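Local coordinates for uncharacterized protein (Bacillus cereus, PDB 5F2H) that is of unknown function but belongs to the alpha/beta hydrolase superfamily and is probably a hydrolase related to phospholipases and carboxylesterases, at residues I218-A232 / L244-V258. Residues are numbered along the deposited sequence; the frame is centred on the assembly and turned at random.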
loop_
_atom_site.group_PDB
_atom_site.type_symbol
_atom_site.label_atom_id
_atom_site.label_comp_id
_atom_site.label_asym_id
_atom_site.label_seq_id
_atom_site.Cartn_x
_atom_site.Cartn_y
_atom_site.Cartn_z
ATOM N N ILE B 218 10.118 -4.429 -22.866
ATOM C CA ILE B 218 8.730 -3.992 -22.858
ATOM C C ILE B 218 8.039 -4.233 -24.178
ATOM O O ILE B 218 6.935 -4.751 -24.208
ATOM C CB ILE B 218 8.608 -2.480 -22.646
ATOM C CG1 ILE B 218 9.033 -2.100 -21.225
ATOM C CG2 ILE B 218 7.161 -2.031 -22.860
ATOM C CD1 ILE B 218 8.982 -0.603 -20.952
ATOM N N LEU B 219 8.696 -3.827 -25.259
ATOM C CA LEU B 219 8.151 -3.943 -26.600
ATOM C C LEU B 219 7.932 -5.369 -27.071
ATOM O O LEU B 219 7.068 -5.594 -27.911
ATOM C CB LEU B 219 8.991 -3.155 -27.600
ATOM C CG LEU B 219 9.086 -1.657 -27.268
ATOM C CD1 LEU B 219 9.920 -0.948 -28.323
ATOM C CD2 LEU B 219 7.719 -0.995 -27.134
ATOM N N HIS B 220 8.711 -6.320 -26.559
ATOM C CA HIS B 220 8.527 -7.727 -26.904
ATOM C C HIS B 220 7.551 -8.355 -25.917
ATOM O O HIS B 220 7.436 -9.580 -25.829
ATOM C CB HIS B 220 9.843 -8.478 -26.922
ATOM C CG HIS B 220 10.687 -8.150 -28.099
ATOM N ND1 HIS B 220 10.734 -8.958 -29.215
ATOM C CD2 HIS B 220 11.458 -7.077 -28.376
ATOM C CE1 HIS B 220 11.533 -8.414 -30.115
ATOM N NE2 HIS B 220 11.989 -7.274 -29.627
ATOM N N LYS B 221 6.807 -7.488 -25.226
ATOM C CA LYS B 221 5.816 -7.876 -24.233
ATOM C C LYS B 221 6.333 -8.952 -23.280
ATOM O O LYS B 221 5.591 -9.824 -22.840
ATOM C CB LYS B 221 4.486 -8.286 -24.897
ATOM C CG LYS B 221 3.852 -7.165 -25.728
ATOM C CD LYS B 221 2.387 -7.368 -26.131
ATOM C CE LYS B 221 2.110 -8.621 -26.953
ATOM N NZ LYS B 221 2.724 -8.583 -28.305
ATOM N N ASP B 222 7.622 -8.886 -22.966
ATOM C CA ASP B 222 8.232 -9.847 -22.063
ATOM C C ASP B 222 8.041 -9.413 -20.636
ATOM O O ASP B 222 8.411 -10.137 -19.711
ATOM C CB ASP B 222 9.716 -10.043 -22.387
ATOM C CG ASP B 222 9.939 -10.884 -23.634
ATOM O OD1 ASP B 222 9.000 -11.599 -24.058
ATOM O OD2 ASP B 222 11.077 -10.902 -24.141
ATOM N N ILE B 223 7.438 -8.238 -20.466
ATOM C CA ILE B 223 7.189 -7.675 -19.163
ATOM C C ILE B 223 6.059 -6.670 -19.203
ATOM O O ILE B 223 6.070 -5.779 -20.029
ATOM C CB ILE B 223 8.438 -6.954 -18.650
ATOM C CG1 ILE B 223 9.484 -7.977 -18.266
ATOM C CG2 ILE B 223 8.120 -6.137 -17.408
ATOM C CD1 ILE B 223 10.694 -7.354 -17.623
ATOM N N ASP B 224 5.104 -6.807 -18.293
ATOM C CA ASP B 224 3.978 -5.904 -18.227
ATOM C C ASP B 224 4.345 -4.755 -17.285
ATOM O O ASP B 224 4.623 -4.975 -16.102
ATOM C CB ASP B 224 2.766 -6.686 -17.723
ATOM C CG ASP B 224 1.456 -5.944 -17.925
ATOM O OD1 ASP B 224 1.451 -4.896 -18.609
ATOM O OD2 ASP B 224 0.416 -6.441 -17.442
ATOM N N VAL B 225 4.326 -3.536 -17.817
ATOM C CA VAL B 225 4.678 -2.332 -17.080
ATOM C C VAL B 225 3.653 -1.226 -17.215
ATOM O O VAL B 225 3.070 -1.037 -18.261
ATOM C CB VAL B 225 6.025 -1.820 -17.612
ATOM C CG1 VAL B 225 6.289 -0.385 -17.264
ATOM C CG2 VAL B 225 7.156 -2.703 -17.135
ATOM N N ASP B 226 3.447 -0.482 -16.139
ATOM C CA ASP B 226 2.502 0.633 -16.128
ATOM C C ASP B 226 3.143 1.930 -16.614
ATOM O O ASP B 226 2.447 2.838 -17.031
ATOM C CB ASP B 226 1.912 0.834 -14.727
ATOM C CG ASP B 226 1.094 -0.364 -14.262
ATOM O OD1 ASP B 226 1.204 -1.453 -14.875
ATOM O OD2 ASP B 226 0.348 -0.217 -13.266
ATOM N N GLY B 227 4.459 2.050 -16.475
ATOM C CA GLY B 227 5.176 3.242 -16.922
ATOM C C GLY B 227 6.668 2.995 -16.979
ATOM O O GLY B 227 7.135 1.963 -16.540
ATOM N N PHE B 228 7.435 3.930 -17.517
ATOM C CA PHE B 228 8.880 3.729 -17.589
ATOM C C PHE B 228 9.574 5.058 -17.380
ATOM O O PHE B 228 9.121 6.091 -17.885
ATOM C CB PHE B 228 9.279 3.112 -18.929
ATOM C CG PHE B 228 9.017 4.006 -20.102
ATOM C CD1 PHE B 228 7.767 4.075 -20.676
ATOM C CD2 PHE B 228 10.020 4.775 -20.624
ATOM C CE1 PHE B 228 7.525 4.888 -21.779
ATOM C CE2 PHE B 228 9.793 5.594 -21.727
ATOM C CZ PHE B 228 8.541 5.651 -22.309
ATOM N N ILE B 229 10.706 5.019 -16.698
ATOM C CA ILE B 229 11.448 6.249 -16.396
ATOM C C ILE B 229 12.895 6.175 -16.864
ATOM O O ILE B 229 13.743 5.649 -16.146
ATOM C CB ILE B 229 11.433 6.512 -14.870
ATOM C CG1 ILE B 229 10.000 6.465 -14.322
ATOM C CG2 ILE B 229 12.077 7.853 -14.547
ATOM C CD1 ILE B 229 9.927 6.594 -12.825
ATOM N N PHE B 230 13.194 6.738 -18.035
ATOM C CA PHE B 230 14.553 6.674 -18.545
ATOM C C PHE B 230 15.388 7.908 -18.307
ATOM O O PHE B 230 14.896 9.032 -18.368
ATOM C CB PHE B 230 14.582 6.346 -20.023
ATOM C CG PHE B 230 13.832 5.101 -20.383
ATOM C CD1 PHE B 230 13.936 3.952 -19.606
ATOM C CD2 PHE B 230 13.240 4.996 -21.638
ATOM C CE1 PHE B 230 13.307 2.776 -19.998
ATOM C CE2 PHE B 230 12.627 3.828 -22.036
ATOM C CZ PHE B 230 12.651 2.719 -21.213
HETATM N N MSE B 231 16.669 7.673 -18.040
HETATM C CA MSE B 231 17.634 8.735 -17.772
HETATM C C MSE B 231 18.702 8.566 -18.804
HETATM O O MSE B 231 19.343 7.504 -18.891
HETATM C CB MSE B 231 18.187 8.549 -16.356
HETATM C CG MSE B 231 19.302 9.528 -15.983
HETATM SE SE MSE B 231 18.631 11.371 -15.760
HETATM C CE MSE B 231 19.680 12.158 -17.240
ATOM N N ALA B 232 18.857 9.575 -19.651
ATOM C CA ALA B 232 19.872 9.529 -20.699
ATOM C C ALA B 232 19.909 8.193 -21.445
ATOM O O ALA B 232 20.981 7.635 -21.690
ATOM C CB ALA B 232 21.229 9.812 -20.078
ATOM N N LEU B 244 7.493 -1.863 -33.538
ATOM C CA LEU B 244 7.355 -2.287 -32.155
ATOM C C LEU B 244 6.892 -1.211 -31.181
ATOM O O LEU B 244 6.257 -1.525 -30.174
ATOM C CB LEU B 244 8.663 -2.914 -31.695
ATOM C CG LEU B 244 8.883 -4.304 -32.264
ATOM C CD1 LEU B 244 10.305 -4.789 -32.096
ATOM C CD2 LEU B 244 7.915 -5.294 -31.632
ATOM N N LEU B 245 7.190 0.047 -31.484
ATOM C CA LEU B 245 6.765 1.152 -30.622
ATOM C C LEU B 245 5.234 1.265 -30.543
ATOM O O LEU B 245 4.710 1.966 -29.697
ATOM C CB LEU B 245 7.414 2.472 -31.063
ATOM C CG LEU B 245 8.937 2.563 -30.835
ATOM C CD1 LEU B 245 9.565 3.759 -31.540
ATOM C CD2 LEU B 245 9.273 2.569 -29.351
ATOM N N GLU B 246 4.527 0.597 -31.450
ATOM C CA GLU B 246 3.065 0.593 -31.447
ATOM C C GLU B 246 2.568 0.081 -30.104
ATOM O O GLU B 246 1.613 0.599 -29.540
ATOM C CB GLU B 246 2.539 -0.339 -32.542
ATOM C CG GLU B 246 1.026 -0.546 -32.529
ATOM C CD GLU B 246 0.547 -1.496 -33.618
ATOM O OE1 GLU B 246 1.300 -1.733 -34.591
ATOM O OE2 GLU B 246 -0.599 -1.990 -33.520
ATOM N N VAL B 247 3.243 -0.947 -29.606
ATOM C CA VAL B 247 2.900 -1.573 -28.341
ATOM C C VAL B 247 2.611 -0.551 -27.244
ATOM O O VAL B 247 1.810 -0.800 -26.347
ATOM C CB VAL B 247 4.008 -2.549 -27.887
ATOM C CG1 VAL B 247 3.688 -3.134 -26.520
ATOM C CG2 VAL B 247 4.188 -3.670 -28.902
ATOM N N LEU B 248 3.236 0.613 -27.324
ATOM C CA LEU B 248 3.029 1.649 -26.313
ATOM C C LEU B 248 1.651 2.335 -26.362
ATOM O O LEU B 248 1.177 2.854 -25.353
ATOM C CB LEU B 248 4.126 2.706 -26.439
ATOM C CG LEU B 248 5.571 2.205 -26.310
ATOM C CD1 LEU B 248 6.533 3.352 -26.570
ATOM C CD2 LEU B 248 5.837 1.568 -24.957
ATOM N N GLN B 249 1.010 2.326 -27.526
ATOM C CA GLN B 249 -0.301 2.966 -27.696
ATOM C C GLN B 249 -1.472 2.005 -27.592
ATOM O O GLN B 249 -2.613 2.448 -27.515
ATOM C CB GLN B 249 -0.366 3.743 -29.023
ATOM C CG GLN B 249 -0.030 2.929 -30.266
ATOM C CD GLN B 249 0.051 3.781 -31.514
ATOM O OE1 GLN B 249 -0.440 4.908 -31.537
ATOM N NE2 GLN B 249 0.666 3.242 -32.563
ATOM N N ASP B 250 -1.200 0.700 -27.563
ATOM C CA ASP B 250 -2.277 -0.296 -27.471
ATOM C C ASP B 250 -2.406 -0.818 -26.031
ATOM O O ASP B 250 -3.357 -1.528 -25.729
ATOM C CB ASP B 250 -2.155 -1.420 -28.540
ATOM C CG ASP B 250 -0.850 -2.179 -28.462
ATOM O OD1 ASP B 250 -0.034 -1.854 -27.591
ATOM O OD2 ASP B 250 -0.619 -3.096 -29.268
ATOM N N LYS B 251 -1.480 -0.432 -25.145
ATOM C CA LYS B 251 -1.531 -0.861 -23.733
ATOM C C LYS B 251 -1.573 0.306 -22.734
ATOM O O LYS B 251 -1.572 0.102 -21.516
ATOM C CB LYS B 251 -0.395 -1.828 -23.375
ATOM C CG LYS B 251 -0.402 -3.132 -24.161
ATOM C CD LYS B 251 -1.734 -3.873 -24.074
ATOM C CE LYS B 251 -2.183 -4.202 -22.657
ATOM N NZ LYS B 251 -1.286 -5.141 -21.936
ATOM N N ASN B 252 -1.627 1.530 -23.253
ATOM C CA ASN B 252 -1.701 2.737 -22.423
ATOM C C ASN B 252 -0.623 2.804 -21.339
ATOM O O ASN B 252 -0.907 2.571 -20.158
ATOM C CB ASN B 252 -3.091 2.813 -21.770
ATOM C CG ASN B 252 -4.219 2.757 -22.788
ATOM O OD1 ASN B 252 -3.999 2.987 -23.975
ATOM N ND2 ASN B 252 -5.429 2.445 -22.328
ATOM N N ILE B 253 0.605 3.118 -21.751
ATOM C CA ILE B 253 1.734 3.221 -20.835
ATOM C C ILE B 253 2.249 4.656 -20.835
ATOM O O ILE B 253 2.340 5.283 -21.897
ATOM C CB ILE B 253 2.895 2.307 -21.270
ATOM C CG1 ILE B 253 2.420 0.863 -21.441
ATOM C CG2 ILE B 253 4.040 2.403 -20.274
ATOM C CD1 ILE B 253 3.500 -0.095 -21.889
ATOM N N LYS B 254 2.591 5.175 -19.654
ATOM C CA LYS B 254 3.108 6.551 -19.527
ATOM C C LYS B 254 4.632 6.546 -19.437
ATOM O O LYS B 254 5.217 5.670 -18.814
ATOM C CB LYS B 254 2.498 7.256 -18.320
ATOM C CG LYS B 254 0.982 7.385 -18.383
ATOM C CD LYS B 254 0.430 8.195 -17.217
ATOM C CE LYS B 254 -1.092 8.269 -17.250
ATOM N NZ LYS B 254 -1.656 9.072 -16.127
ATOM N N GLY B 255 5.273 7.517 -20.073
ATOM C CA GLY B 255 6.729 7.598 -20.077
ATOM C C GLY B 255 7.264 8.914 -19.551
ATOM O O GLY B 255 6.712 9.983 -19.823
ATOM N N TYR B 256 8.324 8.832 -18.755
ATOM C CA TYR B 256 8.936 10.014 -18.194
ATOM C C TYR B 256 10.377 9.844 -18.608
ATOM O O TYR B 256 11.022 8.877 -18.220
ATOM C CB TYR B 256 8.791 10.033 -16.676
ATOM C CG TYR B 256 9.094 11.381 -16.033
ATOM C CD1 TYR B 256 10.402 11.794 -15.801
ATOM C CD2 TYR B 256 8.061 12.215 -15.613
ATOM C CE1 TYR B 256 10.671 13.012 -15.196
ATOM C CE2 TYR B 256 8.320 13.426 -15.004
ATOM C CZ TYR B 256 9.625 13.818 -14.797
ATOM O OH TYR B 256 9.872 15.032 -14.206
ATOM N N VAL B 257 10.845 10.726 -19.480
ATOM C CA VAL B 257 12.213 10.672 -19.980
ATOM C C VAL B 257 12.952 11.939 -19.576
ATOM O O VAL B 257 12.398 13.043 -19.639
ATOM C CB VAL B 257 12.230 10.534 -21.508
ATOM C CG1 VAL B 257 13.658 10.548 -22.025
ATOM C CG2 VAL B 257 11.503 9.264 -21.916
ATOM N N VAL B 258 14.207 11.772 -19.174
ATOM C CA VAL B 258 15.009 12.876 -18.753
ATOM C C VAL B 258 16.353 12.756 -19.406
ATOM O O VAL B 258 16.876 11.662 -19.519
ATOM C CB VAL B 258 15.228 12.815 -17.211
ATOM C CG1 VAL B 258 16.133 13.958 -16.741
ATOM C CG2 VAL B 258 13.901 12.849 -16.452
#
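Phe228 lays one face of its ring over the backbone of Gly255, a CH-pi contact in which Gly255 CA sits 3.6 Å from the ring centroid. Its CG stands between the backbone N and the carbonyl carbon (chi1 65°), which swings the ring across the neighbouring strand, where the glycine has no side chain to block it. Ile253 CG2 meets the ring edge at Phe228 CD1, and Val257 CG2 approaches Phe228 CE2; Phe273 of helix 267-279 also touches the Phe228 side chain. Strands 227-231 and 254-258 run parallel, their axes 4.8 Å apart, and five backbone hydrogen bonds link them, from Phe228 N to Lys254 O (3.1 Å) to the last, Ala232 N to Val258 O (2.9 Å), just past the end of strand 227-231. On the face carrying Ile229 and Tyr256, SE of selenomethionine Met231 lies 3.7 Å from Val258 CG1.

A second apolar cluster forms where helix 209-219 ends: Leu219 CD1 touches Leu245 CD2 at 3.7 Å, while Leu219 CD2 reaches Leu248 CD2 at 3.9 Å. Toward solvent the contact thins. Lys221 meets Val247 through its aliphatic CG, and Asp224 OD1 and Lys251 NZ stay 4.3 Å apart, too distant for a salt bridge. The connection between the strands, including a short, weakly bonded helix at about 247-250, makes a beta-alpha-beta crossover within the central parallel sheet of the alpha/beta hydrolase fold.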